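Local coordinates for uncharacterized protein (Thermus thermophilus HB8, PDB 6SCE) that is probably a DNA nuclease of type III CRISPR defence that is switched on by cyclic oligoadenylate, at residues 164-178 against 182-196. Numbering follows the deposited sequence.
Sequences FPPGAQAARLPGREG and VVHRGLPYWYWVRPH
Gln169 and Val183 form the hydrogen-bonded pair that fastens these two strands: Gln169 N donates to Val183 O at 2.9 Å in an almost straight bond, and Val183 N returns one to Gln169 O at 2.8 Å. A water also donates to Val183 O, and Leu140 N binds the side-chain oxygen of Gln169. Val193 N donates a hydrogen bond to Gly178 O (2.9 Å), just past the ends of strands 179-184 and 187-192. The geometry is that of a beta hairpin, strand 169-172 running antiparallel to strand 179-184, which pairs in turn with 187-192 through a type I' turn at His184-Leu187. This antiparallel meander belongs to a mixed six-stranded sheet, with strand 225-229 next to 187-192. On the face of the sheet that carries Ala170 and Val182, the loop before the first strand folds Phe164 back against it. With chi1 at -176°, anti to the nitrogen, Val182 points CG1 at the centre of the Phe164 ring, 3.5 Å from the centroid. Phe164 also turns its edge to the face of Tyr189, a T-shaped pair with planes at 74°, while its CE1 lies 3.6 Å from Tyr191 CD2. Trimmed to an alanine, Phe164 would probably leave a gap beside Val182, Tyr189 and Tyr191 and rob Tyr189 of its edge-to-face partner. Next door, Pro165 CD lies over one face of the His184 imidazole, and Arg185 CG over the other. At the ring's edge, His184 CE1 approaches Pro166 O, a carbonyl within the type II turn Pro165-Ala168, to 3.4 Å. At the far end, Arg176 CB rests against Trp190 CH2.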
loop_
_atom_site.group_PDB
_atom_site.type_symbol
_atom_site.label_atom_id
_atom_site.label_comp_id
_atom_site.label_asym_id
_atom_site.label_seq_id
_atom_site.Cartn_x
_atom_site.Cartn_y
_atom_site.Cartn_z
ATOM N N PHE A 164 20.689 -10.008 -13.029
ATOM C CA PHE A 164 19.896 -11.093 -12.448
ATOM C C PHE A 164 20.710 -12.383 -12.327
ATOM O O PHE A 164 21.589 -12.646 -13.159
ATOM C CB PHE A 164 18.649 -11.372 -13.304
ATOM C CG PHE A 164 17.510 -10.416 -13.058
ATOM C CD1 PHE A 164 17.437 -9.226 -13.742
ATOM C CD2 PHE A 164 16.524 -10.696 -12.114
ATOM C CE1 PHE A 164 16.398 -8.339 -13.513
ATOM C CE2 PHE A 164 15.494 -9.816 -11.885
ATOM C CZ PHE A 164 15.427 -8.639 -12.579
ATOM N N PRO A 165 20.388 -13.219 -11.322
ATOM C CA PRO A 165 21.016 -14.522 -11.275
ATOM C C PRO A 165 20.623 -15.387 -12.460
ATOM O O PRO A 165 19.694 -15.048 -13.211
ATOM C CB PRO A 165 20.501 -15.117 -9.953
ATOM C CG PRO A 165 20.057 -13.957 -9.158
ATOM C CD PRO A 165 19.480 -13.031 -10.181
ATOM N N PRO A 166 21.361 -16.494 -12.667
ATOM C CA PRO A 166 21.082 -17.383 -13.794
ATOM C C PRO A 166 19.644 -17.894 -13.776
ATOM O O PRO A 166 19.090 -18.138 -12.710
ATOM C CB PRO A 166 22.071 -18.552 -13.579
ATOM C CG PRO A 166 23.200 -17.957 -12.796
ATOM C CD PRO A 166 22.569 -16.903 -11.912
ATOM N N GLY A 167 19.047 -18.048 -14.948
ATOM C CA GLY A 167 17.737 -18.650 -15.026
ATOM C C GLY A 167 16.619 -17.666 -15.288
ATOM O O GLY A 167 15.536 -18.081 -15.651
ATOM N N ALA A 168 16.885 -16.364 -15.160
ATOM C CA ALA A 168 15.875 -15.361 -15.453
ATOM C C ALA A 168 15.451 -15.400 -16.906
ATOM O O ALA A 168 16.247 -15.684 -17.796
ATOM C CB ALA A 168 16.373 -13.969 -15.101
ATOM N N GLN A 169 14.189 -15.091 -17.142
ATOM C CA GLN A 169 13.664 -14.912 -18.484
ATOM C C GLN A 169 13.156 -13.470 -18.587
ATOM O O GLN A 169 12.638 -12.897 -17.603
ATOM C CB GLN A 169 12.473 -15.846 -18.733
ATOM C CG GLN A 169 12.685 -17.370 -18.576
ATOM C CD GLN A 169 11.320 -18.095 -18.485
ATOM O OE1 GLN A 169 10.580 -17.987 -17.452
ATOM N NE2 GLN A 169 10.950 -18.807 -19.573
ATOM N N ALA A 170 13.225 -12.886 -19.773
ATOM C CA ALA A 170 12.846 -11.483 -19.928
ATOM C C ALA A 170 12.101 -11.201 -21.209
ATOM O O ALA A 170 12.226 -11.918 -22.212
ATOM C CB ALA A 170 14.067 -10.590 -19.814
ATOM N N ALA A 171 11.298 -10.155 -21.164
ATOM C CA ALA A 171 10.556 -9.701 -22.332
ATOM C C ALA A 171 10.615 -8.193 -22.437
ATOM O O ALA A 171 10.493 -7.486 -21.447
ATOM C CB ALA A 171 9.119 -10.121 -22.235
ATOM N N ARG A 172 10.776 -7.702 -23.651
ATOM C CA ARG A 172 10.626 -6.311 -23.942
ATOM C C ARG A 172 9.198 -6.075 -24.393
ATOM O O ARG A 172 8.611 -6.898 -25.070
ATOM C CB ARG A 172 11.617 -5.923 -25.033
ATOM C CG ARG A 172 11.672 -4.460 -25.296
ATOM C CD ARG A 172 12.787 -4.144 -26.285
ATOM N NE ARG A 172 12.405 -4.516 -27.636
ATOM C CZ ARG A 172 11.686 -3.745 -28.457
ATOM N NH1 ARG A 172 11.258 -2.541 -28.071
ATOM N NH2 ARG A 172 11.392 -4.184 -29.678
ATOM N N LEU A 173 8.634 -4.956 -23.973
ATOM C CA LEU A 173 7.303 -4.555 -24.372
ATOM C C LEU A 173 7.461 -3.379 -25.326
ATOM O O LEU A 173 7.720 -2.248 -24.890
ATOM C CB LEU A 173 6.464 -4.149 -23.160
ATOM C CG LEU A 173 5.852 -5.274 -22.323
ATOM C CD1 LEU A 173 6.859 -6.307 -21.891
ATOM C CD2 LEU A 173 5.188 -4.646 -21.099
ATOM N N PRO A 174 7.296 -3.625 -26.633
ATOM C CA PRO A 174 7.583 -2.519 -27.564
ATOM C C PRO A 174 6.733 -1.279 -27.295
ATOM O O PRO A 174 7.203 -0.182 -27.523
ATOM C CB PRO A 174 7.278 -3.138 -28.931
ATOM C CG PRO A 174 7.644 -4.588 -28.735
ATOM C CD PRO A 174 7.074 -4.890 -27.363
ATOM N N GLY A 175 5.527 -1.454 -26.765
ATOM C CA GLY A 175 4.675 -0.339 -26.359
ATOM C C GLY A 175 5.009 0.346 -25.036
ATOM O O GLY A 175 4.280 1.239 -24.618
ATOM N N ARG A 176 6.064 -0.092 -24.346
ATOM C CA ARG A 176 6.416 0.472 -23.031
ATOM C C ARG A 176 7.887 0.706 -22.979
ATOM O O ARG A 176 8.652 -0.153 -22.552
ATOM C CB ARG A 176 6.050 -0.463 -21.881
ATOM C CG ARG A 176 4.585 -0.818 -21.786
ATOM C CD ARG A 176 3.905 -0.101 -20.663
ATOM N NE ARG A 176 2.520 0.174 -20.995
ATOM C CZ ARG A 176 1.755 1.030 -20.336
ATOM N NH1 ARG A 176 2.239 1.704 -19.289
ATOM N NH2 ARG A 176 0.499 1.213 -20.730
ATOM N N GLU A 177 8.281 1.914 -23.371
ATOM C CA GLU A 177 9.679 2.322 -23.384
ATOM C C GLU A 177 10.230 2.318 -21.953
ATOM O O GLU A 177 9.498 2.597 -21.022
ATOM C CB GLU A 177 9.720 3.742 -23.975
ATOM C CG GLU A 177 11.082 4.368 -24.165
ATOM C CD GLU A 177 10.975 5.813 -24.644
ATOM O OE1 GLU A 177 9.836 6.291 -24.867
ATOM O OE2 GLU A 177 12.035 6.468 -24.790
ATOM N N GLY A 178 11.495 1.986 -21.788
ATOM C CA GLY A 178 12.201 2.278 -20.524
ATOM C C GLY A 178 12.324 1.151 -19.519
ATOM O O GLY A 178 12.983 1.295 -18.491
ATOM N N VAL A 182 11.000 -8.854 -16.352
ATOM C CA VAL A 182 11.838 -9.990 -16.055
ATOM C C VAL A 182 11.070 -10.935 -15.106
ATOM O O VAL A 182 10.475 -10.498 -14.120
ATOM C CB VAL A 182 13.193 -9.546 -15.414
ATOM C CG1 VAL A 182 14.129 -10.713 -15.174
ATOM C CG2 VAL A 182 13.894 -8.511 -16.310
ATOM N N VAL A 183 11.070 -12.212 -15.431
ATOM C CA VAL A 183 10.543 -13.268 -14.529
ATOM C C VAL A 183 11.675 -14.155 -14.092
ATOM O O VAL A 183 12.373 -14.768 -14.898
ATOM C CB VAL A 183 9.408 -14.064 -15.163
ATOM C CG1 VAL A 183 8.973 -15.198 -14.247
ATOM C CG2 VAL A 183 8.246 -13.130 -15.474
ATOM N N HIS A 184 11.887 -14.179 -12.797
ATOM C CA HIS A 184 12.960 -14.938 -12.196
ATOM C C HIS A 184 12.425 -15.722 -11.023
ATOM O O HIS A 184 11.850 -15.131 -10.091
ATOM C CB HIS A 184 14.036 -14.006 -11.703
ATOM C CG HIS A 184 15.191 -14.719 -11.089
ATOM N ND1 HIS A 184 16.055 -15.502 -11.826
ATOM C CD2 HIS A 184 15.622 -14.779 -9.811
ATOM C CE1 HIS A 184 16.961 -16.022 -11.018
ATOM N NE2 HIS A 184 16.733 -15.583 -9.794
ATOM N N ARG A 185 12.576 -17.050 -11.111
ATOM C CA ARG A 185 12.159 -18.011 -10.095
ATOM C C ARG A 185 10.707 -17.729 -9.661
ATOM O O ARG A 185 10.391 -17.682 -8.480
ATOM C CB ARG A 185 13.112 -18.031 -8.902
ATOM C CG ARG A 185 14.554 -18.393 -9.308
ATOM C CD ARG A 185 15.531 -18.347 -8.148
ATOM N NE ARG A 185 15.286 -19.407 -7.181
ATOM C CZ ARG A 185 15.780 -19.446 -5.935
ATOM N NH1 ARG A 185 16.586 -18.491 -5.470
ATOM N NH2 ARG A 185 15.470 -20.460 -5.133
ATOM N N GLY A 186 9.864 -17.500 -10.646
ATOM C CA GLY A 186 8.438 -17.351 -10.397
ATOM C C GLY A 186 7.931 -15.982 -10.011
ATOM O O GLY A 186 6.737 -15.850 -9.757
ATOM N N LEU A 187 8.802 -14.970 -9.963
ATOM C CA LEU A 187 8.399 -13.638 -9.566
ATOM C C LEU A 187 8.700 -12.600 -10.639
ATOM O O LEU A 187 9.674 -12.761 -11.413
ATOM C CB LEU A 187 9.078 -13.248 -8.255
ATOM C CG LEU A 187 8.746 -14.061 -7.003
ATOM C CD1 LEU A 187 9.616 -13.522 -5.877
ATOM C CD2 LEU A 187 7.269 -13.950 -6.703
ATOM N N PRO A 188 7.833 -11.569 -10.743
ATOM C CA PRO A 188 7.978 -10.532 -11.743
ATOM C C PRO A 188 8.762 -9.335 -11.243
ATOM O O PRO A 188 8.609 -8.921 -10.090
ATOM C CB PRO A 188 6.529 -10.124 -12.014
ATOM C CG PRO A 188 5.886 -10.286 -10.677
ATOM C CD PRO A 188 6.599 -11.368 -9.952
ATOM N N TYR A 189 9.514 -8.750 -12.170
ATOM C CA TYR A 189 10.353 -7.572 -11.946
ATOM C C TYR A 189 10.218 -6.674 -13.165
ATOM O O TYR A 189 10.128 -7.162 -14.287
ATOM C CB TYR A 189 11.820 -7.976 -11.773
ATOM C CG TYR A 189 12.053 -8.939 -10.638
ATOM C CD1 TYR A 189 11.846 -10.301 -10.810
ATOM C CD2 TYR A 189 12.467 -8.493 -9.397
ATOM C CE1 TYR A 189 12.035 -11.196 -9.778
ATOM C CE2 TYR A 189 12.680 -9.383 -8.351
ATOM C CZ TYR A 189 12.456 -10.733 -8.544
ATOM O OH TYR A 189 12.634 -11.609 -7.500
ATOM N N TRP A 190 10.161 -5.370 -12.940
ATOM C CA TRP A 190 10.109 -4.369 -14.011
ATOM C C TRP A 190 11.436 -3.606 -13.842
ATOM O O TRP A 190 11.674 -2.966 -12.832
ATOM C CB TRP A 190 8.905 -3.482 -13.823
ATOM C CG TRP A 190 8.642 -2.440 -14.880
ATOM C CD1 TRP A 190 8.400 -1.120 -14.667
ATOM C CD2 TRP A 190 8.582 -2.632 -16.298
ATOM N NE1 TRP A 190 8.191 -0.460 -15.862
ATOM C CE2 TRP A 190 8.304 -1.369 -16.881
ATOM C CE3 TRP A 190 8.745 -3.737 -17.128
ATOM C CZ2 TRP A 190 8.181 -1.187 -18.257
ATOM C CZ3 TRP A 190 8.624 -3.562 -18.512
ATOM C CH2 TRP A 190 8.328 -2.299 -19.056
ATOM N N TYR A 191 12.310 -3.785 -14.813
ATOM C CA TYR A 191 13.716 -3.396 -14.689
ATOM C C TYR A 191 14.013 -2.258 -15.659
ATOM O O TYR A 191 13.792 -2.363 -16.856
ATOM C CB TYR A 191 14.577 -4.607 -14.969
ATOM C CG TYR A 191 16.068 -4.418 -14.822
ATOM C CD1 TYR A 191 16.844 -3.983 -15.896
ATOM C CD2 TYR A 191 16.710 -4.716 -13.641
ATOM C CE1 TYR A 191 18.226 -3.839 -15.782
ATOM C CE2 TYR A 191 18.091 -4.553 -13.521
ATOM C CZ TYR A 191 18.832 -4.142 -14.605
ATOM O OH TYR A 191 20.192 -4.000 -14.451
ATOM N N TRP A 192 14.528 -1.172 -15.102
ATOM C CA TRP A 192 14.736 0.105 -15.816
ATOM C C TRP A 192 15.922 -0.039 -16.757
ATOM O O TRP A 192 16.986 -0.489 -16.353
ATOM C CB TRP A 192 14.989 1.173 -14.763
ATOM C CG TRP A 192 15.464 2.568 -15.141
ATOM C CD1 TRP A 192 16.679 2.907 -15.653
ATOM C CD2 TRP A 192 14.762 3.802 -14.920
ATOM N NE1 TRP A 192 16.764 4.274 -15.791
ATOM C CE2 TRP A 192 15.607 4.848 -15.342
ATOM C CE3 TRP A 192 13.517 4.126 -14.396
ATOM C CZ2 TRP A 192 15.229 6.209 -15.265
ATOM C CZ3 TRP A 192 13.138 5.455 -14.325
ATOM C CH2 TRP A 192 14.004 6.489 -14.762
ATOM N N VAL A 193 15.708 0.321 -18.012
ATOM C CA VAL A 193 16.773 0.309 -19.014
ATOM C C VAL A 193 16.692 1.625 -19.775
ATOM O O VAL A 193 15.608 2.181 -20.013
ATOM C CB VAL A 193 16.676 -0.892 -19.987
ATOM C CG1 VAL A 193 16.993 -2.179 -19.250
ATOM C CG2 VAL A 193 15.317 -0.961 -20.655
ATOM N N ARG A 194 17.849 2.155 -20.118
ATOM C CA ARG A 194 17.913 3.369 -20.926
ATOM C C ARG A 194 18.926 3.030 -22.006
ATOM O O ARG A 194 20.089 3.416 -21.901
ATOM C CB ARG A 194 18.370 4.560 -20.088
ATOM C CG ARG A 194 17.331 5.138 -19.159
ATOM C CD ARG A 194 16.069 5.538 -19.917
ATOM N NE ARG A 194 15.074 6.239 -19.106
ATOM C CZ ARG A 194 14.079 5.661 -18.419
ATOM N NH1 ARG A 194 13.239 6.439 -17.742
ATOM N NH2 ARG A 194 13.912 4.325 -18.374
ATOM N N PRO A 195 18.498 2.240 -23.010
ATOM C CA PRO A 195 19.438 1.718 -24.010
ATOM C C PRO A 195 19.882 2.750 -25.075
ATOM O O PRO A 195 20.897 2.538 -25.729
ATOM C CB PRO A 195 18.664 0.552 -24.638
ATOM C CG PRO A 195 17.224 0.930 -24.496
ATOM C CD PRO A 195 17.113 1.801 -23.265
ATOM N N HIS A 196 19.147 3.854 -25.227
ATOM C CA HIS A 196 19.480 4.874 -26.233
ATOM C C HIS A 196 20.754 5.612 -25.812
ATOM O O HIS A 196 20.927 5.923 -24.632
ATOM C CB HIS A 196 18.334 5.885 -26.416
ATOM C CG HIS A 196 16.963 5.273 -26.394
ATOM N ND1 HIS A 196 16.570 4.284 -27.271
ATOM C CD2 HIS A 196 15.891 5.517 -25.600
ATOM C CE1 HIS A 196 15.317 3.945 -27.019
ATOM N NE2 HIS A 196 14.882 4.677 -26.009
HETATM O O HOH W 1 14.188 -18.276 -13.034
HETATM O O HOH W 2 11.783 -17.522 -15.360
#